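Local atomic coordinates of McyG protein (Microcystis aeruginosa PCC 7806, PDB entry 4R0M), a protein that probably selects and activates phenylalanine or a related acid as an adenylate and passes it to its peptidyl carrier domain, in microcystin biosynthesis. Residues G461-Y466 / L521-V526; A204-M209 / G234-D239. All coordinates share one frame; numbering follows the deposited sequence.

Interaction 1. Residues G461-Y466 / L521-V526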
loop_
_atom_site.group_PDB
_atom_site.type_symbol
_atom_site.label_atom_id
_atom_site.label_comp_id
_atom_site.label_asym_id
_atom_site.label_seq_id
_atom_site.Cartn_x
_atom_site.Cartn_y
_atom_site.Cartn_z
ATOM N N GLY A 461 -1.655 -17.218 -20.164
ATOM C CA GLY A 461 -1.096 -18.199 -19.235
ATOM C C GLY A 461 -0.317 -17.601 -18.077
ATOM O O GLY A 461 0.079 -18.317 -17.155
ATOM N N VAL A 462 -0.088 -16.289 -18.126
ATOM C CA VAL A 462 0.597 -15.576 -17.047
ATOM C C VAL A 462 -0.431 -14.813 -16.212
ATOM O O VAL A 462 -1.111 -13.915 -16.718
ATOM C CB VAL A 462 1.676 -14.612 -17.591
ATOM C CG1 VAL A 462 2.324 -13.822 -16.460
ATOM C CG2 VAL A 462 2.730 -15.379 -18.379
ATOM N N LYS A 463 -0.547 -15.183 -14.938
ATOM C CA LYS A 463 -1.523 -14.561 -14.047
ATOM C C LYS A 463 -1.044 -13.190 -13.582
ATOM O O LYS A 463 0.033 -13.063 -12.994
ATOM C CB LYS A 463 -1.840 -15.466 -12.854
ATOM C CG LYS A 463 -3.202 -15.197 -12.231
ATOM C CD LYS A 463 -3.511 -16.183 -11.114
ATOM C CE LYS A 463 -4.846 -15.872 -10.448
ATOM N NZ LYS A 463 -6.014 -16.124 -11.340
ATOM N N VAL A 464 -1.846 -12.181 -13.854
ATOM C CA VAL A 464 -1.523 -10.808 -13.530
ATOM C C VAL A 464 -1.398 -10.551 -12.033
ATOM O O VAL A 464 -2.216 -10.975 -11.259
ATOM C CB VAL A 464 -2.540 -9.865 -14.175
ATOM C CG1 VAL A 464 -2.434 -8.449 -13.652
ATOM C CG2 VAL A 464 -2.368 -9.846 -15.668
ATOM N N SER A 465 -0.378 -9.791 -11.681
ATOM C CA SER A 465 -0.038 -9.403 -10.326
ATOM C C SER A 465 0.843 -10.356 -9.520
ATOM O O SER A 465 1.066 -10.143 -8.371
ATOM C CB SER A 465 -1.285 -9.122 -9.529
ATOM O OG SER A 465 -1.920 -10.295 -9.150
ATOM N N TYR A 466 1.358 -11.387 -10.159
ATOM C CA TYR A 466 2.279 -12.324 -9.551
ATOM C C TYR A 466 3.627 -12.394 -10.225
ATOM O O TYR A 466 4.303 -13.370 -10.107
ATOM C CB TYR A 466 1.683 -13.709 -9.541
ATOM C CG TYR A 466 0.421 -13.843 -8.787
ATOM C CD1 TYR A 466 0.430 -14.071 -7.455
ATOM C CD2 TYR A 466 -0.779 -13.753 -9.413
ATOM C CE1 TYR A 466 -0.719 -14.192 -6.753
ATOM C CE2 TYR A 466 -1.935 -13.877 -8.717
ATOM C CZ TYR A 466 -1.885 -14.104 -7.384
ATOM O OH TYR A 466 -3.018 -14.239 -6.680
ATOM N N LEU A 521 5.562 -20.185 -10.095
ATOM C CA LEU A 521 5.341 -20.216 -8.656
ATOM C C LEU A 521 3.877 -20.365 -8.279
ATOM O O LEU A 521 2.991 -19.827 -8.948
ATOM C CB LEU A 521 5.923 -18.967 -7.993
ATOM C CG LEU A 521 7.352 -19.076 -7.463
ATOM C CD1 LEU A 521 7.890 -17.697 -7.117
ATOM C CD2 LEU A 521 7.412 -19.997 -6.251
ATOM N N GLU A 522 3.637 -21.115 -7.208
ATOM C CA GLU A 522 2.313 -21.201 -6.602
ATOM C C GLU A 522 1.949 -19.839 -6.021
ATOM O O GLU A 522 2.781 -19.184 -5.385
ATOM C CB GLU A 522 2.249 -22.301 -5.526
ATOM C CG GLU A 522 3.541 -22.551 -4.756
ATOM C CD GLU A 522 4.528 -23.437 -5.507
ATOM O OE1 GLU A 522 5.653 -22.964 -5.782
ATOM O OE2 GLU A 522 4.183 -24.599 -5.828
ATOM N N ARG A 523 0.707 -19.423 -6.264
ATOM C CA ARG A 523 0.217 -18.089 -5.896
ATOM C C ARG A 523 0.494 -17.737 -4.437
ATOM O O ARG A 523 0.839 -16.597 -4.128
ATOM C CB ARG A 523 -1.285 -17.960 -6.187
ATOM C CG ARG A 523 -1.694 -18.341 -7.604
ATOM C CD ARG A 523 -3.164 -18.058 -7.888
ATOM N NE ARG A 523 -4.070 -18.721 -6.948
ATOM C CZ ARG A 523 -4.845 -18.089 -6.067
ATOM N NH1 ARG A 523 -4.845 -16.762 -5.996
ATOM N NH2 ARG A 523 -5.631 -18.785 -5.257
ATOM N N ASN A 524 0.360 -18.730 -3.559
ATOM C CA ASN A 524 0.532 -18.552 -2.116
ATOM C C ASN A 524 1.973 -18.307 -1.668
ATOM O O ASN A 524 2.210 -17.928 -0.519
ATOM C CB ASN A 524 -0.046 -19.757 -1.358
ATOM C CG ASN A 524 -1.559 -19.865 -1.479
ATOM O OD1 ASN A 524 -2.191 -19.177 -2.285
ATOM N ND2 ASN A 524 -2.148 -20.743 -0.672
ATOM N N LEU A 525 2.928 -18.525 -2.569
ATOM C CA LEU A 525 4.345 -18.391 -2.231
ATOM C C LEU A 525 5.014 -17.142 -2.811
ATOM O O LEU A 525 6.174 -16.858 -2.498
ATOM C CB LEU A 525 5.124 -19.659 -2.616
ATOM C CG LEU A 525 5.306 -20.785 -1.580
ATOM C CD1 LEU A 525 6.152 -20.330 -0.394
ATOM C CD2 LEU A 525 3.981 -21.378 -1.105
ATOM N N VAL A 526 4.287 -16.400 -3.646
ATOM C CA VAL A 526 4.782 -15.122 -4.163
ATOM C C VAL A 526 4.653 -14.062 -3.067
ATOM O O VAL A 526 3.536 -13.700 -2.688
ATOM C CB VAL A 526 4.030 -14.677 -5.440
ATOM C CG1 VAL A 526 4.601 -13.370 -5.973
ATOM C CG2 VAL A 526 4.098 -15.757 -6.510
#
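Y466 closes a type II beta turn that starts at K463, and its CA lies 6.6 Å from the CA of V526, the nearest backbone approach between the two loops. Y466 gives the largest share of the contact, with R523 next. R523 NH1 donates to Y466 OH at 3.2 Å with an N-H...O angle of 141°, a bent bond lying near the guanidinium plane. That plane stands 86° from the ring, while R523 CG sits 4.2 Å above one ring face toward the rim. With CG of Y466 beside its backbone N (chi1 -61°), CD1 also reaches V526 CG2 at 4.1 Å; K463 O lies at the ring edge, in plane. K463 CD lies 3.7 Å from R523 CD, an aliphatic touch of two like-charged chains whose charged atoms are not in contact. K528 adds a cation-pi contact to the same ring. Cut back to an alanine, Y466 would lose its ring and hydroxyl, and R523 would probably be left to turn without this partner, with a gap opened beside V526. Both loops belong to the small C-terminal subdomain of ANL-type adenylation domains, and 521-526 leads on to K533 of the phenylalanyl-adenylate pocket.

Interaction 2. Residues A204-M209 / G234-D239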
loop_
_atom_site.group_PDB
_atom_site.type_symbol
_atom_site.label_atom_id
_atom_site.label_comp_id
_atom_site.label_asym_id
_atom_site.label_seq_id
_atom_site.Cartn_x
_atom_site.Cartn_y
_atom_site.Cartn_z
ATOM N N ALA A 204 -4.592 18.125 5.097
ATOM C CA ALA A 204 -4.808 19.517 4.715
ATOM C C ALA A 204 -4.208 19.821 3.344
ATOM O O ALA A 204 -4.883 20.392 2.485
ATOM C CB ALA A 204 -4.248 20.458 5.777
ATOM N N GLY A 205 -2.955 19.414 3.139
ATOM C CA GLY A 205 -2.258 19.626 1.869
ATOM C C GLY A 205 -2.954 18.980 0.683
ATOM O O GLY A 205 -3.096 19.599 -0.371
ATOM N N THR A 206 -3.396 17.739 0.864
ATOM C CA THR A 206 -4.098 16.995 -0.184
ATOM C C THR A 206 -5.457 17.628 -0.512
ATOM O O THR A 206 -5.834 17.725 -1.681
ATOM C CB THR A 206 -4.260 15.506 0.199
ATOM O OG1 THR A 206 -2.973 14.947 0.483
ATOM C CG2 THR A 206 -4.905 14.708 -0.926
ATOM N N VAL A 207 -6.171 18.068 0.524
ATOM C CA VAL A 207 -7.496 18.672 0.363
ATOM C C VAL A 207 -7.418 20.006 -0.386
ATOM O O VAL A 207 -8.116 20.195 -1.386
ATOM C CB VAL A 207 -8.226 18.820 1.723
ATOM C CG1 VAL A 207 -9.428 19.751 1.611
ATOM C CG2 VAL A 207 -8.663 17.455 2.238
ATOM N N VAL A 208 -6.553 20.907 0.083
ATOM C CA VAL A 208 -6.369 22.222 -0.539
ATOM C C VAL A 208 -5.963 22.101 -2.013
ATOM O O VAL A 208 -6.548 22.763 -2.877
ATOM C CB VAL A 208 -5.345 23.097 0.233
ATOM C CG1 VAL A 208 -5.104 24.420 -0.483
ATOM C CG2 VAL A 208 -5.828 23.367 1.651
HETATM N N MSE A 209 -4.978 21.246 -2.289
HETATM C CA MSE A 209 -4.441 21.073 -3.642
HETATM C C MSE A 209 -5.467 20.503 -4.586
HETATM O O MSE A 209 -5.570 20.944 -5.733
HETATM C CB MSE A 209 -3.213 20.161 -3.600
HETATM C CG MSE A 209 -2.574 19.969 -4.976
HETATM SE SE MSE A 209 -0.938 18.885 -4.805
HETATM C CE MSE A 209 -0.680 18.520 -6.722
ATOM N N GLY A 234 -9.201 7.092 4.912
ATOM C CA GLY A 234 -9.746 6.915 6.248
ATOM C C GLY A 234 -9.833 8.247 6.961
ATOM O O GLY A 234 -10.883 8.892 6.968
ATOM N N ILE A 235 -8.711 8.664 7.541
ATOM C CA ILE A 235 -8.627 9.897 8.324
ATOM C C ILE A 235 -8.946 11.155 7.506
ATOM O O ILE A 235 -9.554 12.093 8.028
ATOM C CB ILE A 235 -7.251 10.020 9.018
ATOM C CG1 ILE A 235 -7.097 8.924 10.081
ATOM C CG2 ILE A 235 -7.062 11.400 9.640
ATOM C CD1 ILE A 235 -5.661 8.588 10.430
HETATM N N MSE A 236 -8.554 11.167 6.232
HETATM C CA MSE A 236 -8.894 12.275 5.331
HETATM C C MSE A 236 -10.386 12.453 5.251
HETATM O O MSE A 236 -10.886 13.576 5.358
HETATM C CB MSE A 236 -8.305 12.102 3.928
HETATM C CG MSE A 236 -8.482 13.404 3.143
HETATM SE SE MSE A 236 -7.720 13.315 1.331
HETATM C CE MSE A 236 -9.164 12.268 0.500
ATOM N N ALA A 237 -11.107 11.347 5.073
ATOM C CA ALA A 237 -12.560 11.382 4.957
ATOM C C ALA A 237 -13.214 11.920 6.227
ATOM O O ALA A 237 -14.209 12.642 6.158
ATOM C CB ALA A 237 -13.098 10.003 4.617
ATOM N N VAL A 238 -12.641 11.567 7.376
ATOM C CA VAL A 238 -13.096 12.080 8.668
ATOM C C VAL A 238 -12.824 13.586 8.759
ATOM O O VAL A 238 -13.695 14.352 9.173
ATOM C CB VAL A 238 -12.436 11.328 9.846
ATOM C CG1 VAL A 238 -12.959 11.841 11.180
ATOM C CG2 VAL A 238 -12.688 9.832 9.732
ATOM N N ASP A 239 -11.624 13.995 8.347
ATOM C CA ASP A 239 -11.226 15.402 8.310
ATOM C C ASP A 239 -12.168 16.232 7.441
ATOM O O ASP A 239 -12.521 17.356 7.793
ATOM C CB ASP A 239 -9.783 15.530 7.807
ATOM C CG ASP A 239 -9.164 16.888 8.115
ATOM O OD1 ASP A 239 -9.610 17.559 9.072
ATOM O OD2 ASP A 239 -8.216 17.279 7.403
#
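M236 reaches from helix 227-240 to T206 and V207 of helix 196-210, a helix-on-helix contact in the large N-terminal part of an ANL-type adenylation domain. Helix 227-240 is the connection of a beta-alpha-beta crossover between the adjacent parallel strands 217-220 and 243-246. The segment axes pass 10.8 Å apart with a crossing angle of -63°, so the helices meet over a short patch, and V207 and M236 bring their CA atoms closest, at 8.2 Å.

M236, modelled as selenomethionine, does most of the bridging. Its chain runs out straight from the helix, with CG anti to the backbone N, and bends at the last torsion (chi3 77°), which swings CE aside and leaves the selenium pointing at the other helix. T206 comes at this chain roughly at right angles and meets it with its methyl alone. V207 slants across nearer the root of the same chain, its CG2 lying 4.2 Å from M236 CG. The two residues thus grip successive parts of one side chain.

The polar groups find partners outside the two segments. T206 turns OG1 back to M202 O within its own helix, with a weak bond from W345 NE1 as well, which leaves CG2 for the apolar contact. D239 points toward the first helix, where OD2 is hydrogen-bonded to T203 OG1, tying the second helix to the turn before A204; A204 N, at 4.4 Å from D239 OD2, is merely a neighbour. On the other faces of helix 227-240, I235 and V238 pack on helix 80-93, and V238 also on helix 19-27. The T206 side chain lies about 8 Å from the bound phenylalanyl-adenylate, near the pocket without lining it. Between 204-209 and 234-239 the closest approach is T206 CG2 to the selenium of M236, at 3.9 Å.

Overall arrangement
Going from the N terminus, interaction 2 comes first: it closes a loop of 24 intervening residues that takes in strand 217-220, and joins helix 196-210 to helix 227-240 in the large subdomain. The chain then completes the nine-stranded mixed sheet and the antiparallel sheet before reaching 461-466. Interaction 1 closes a second loop, of 54 residues, holding strands 468-474, 479-486 and 517-520 with helix 498-511, and ties its two ends together in the C-terminal subdomain. The loops follow in series and neither nest nor cross. The centres of interaction 1 and interaction 2 are about 35 Å apart, on opposite sides of the chain's centre. The nearest atoms of interaction 1 and interaction 2 are about 23 Å apart.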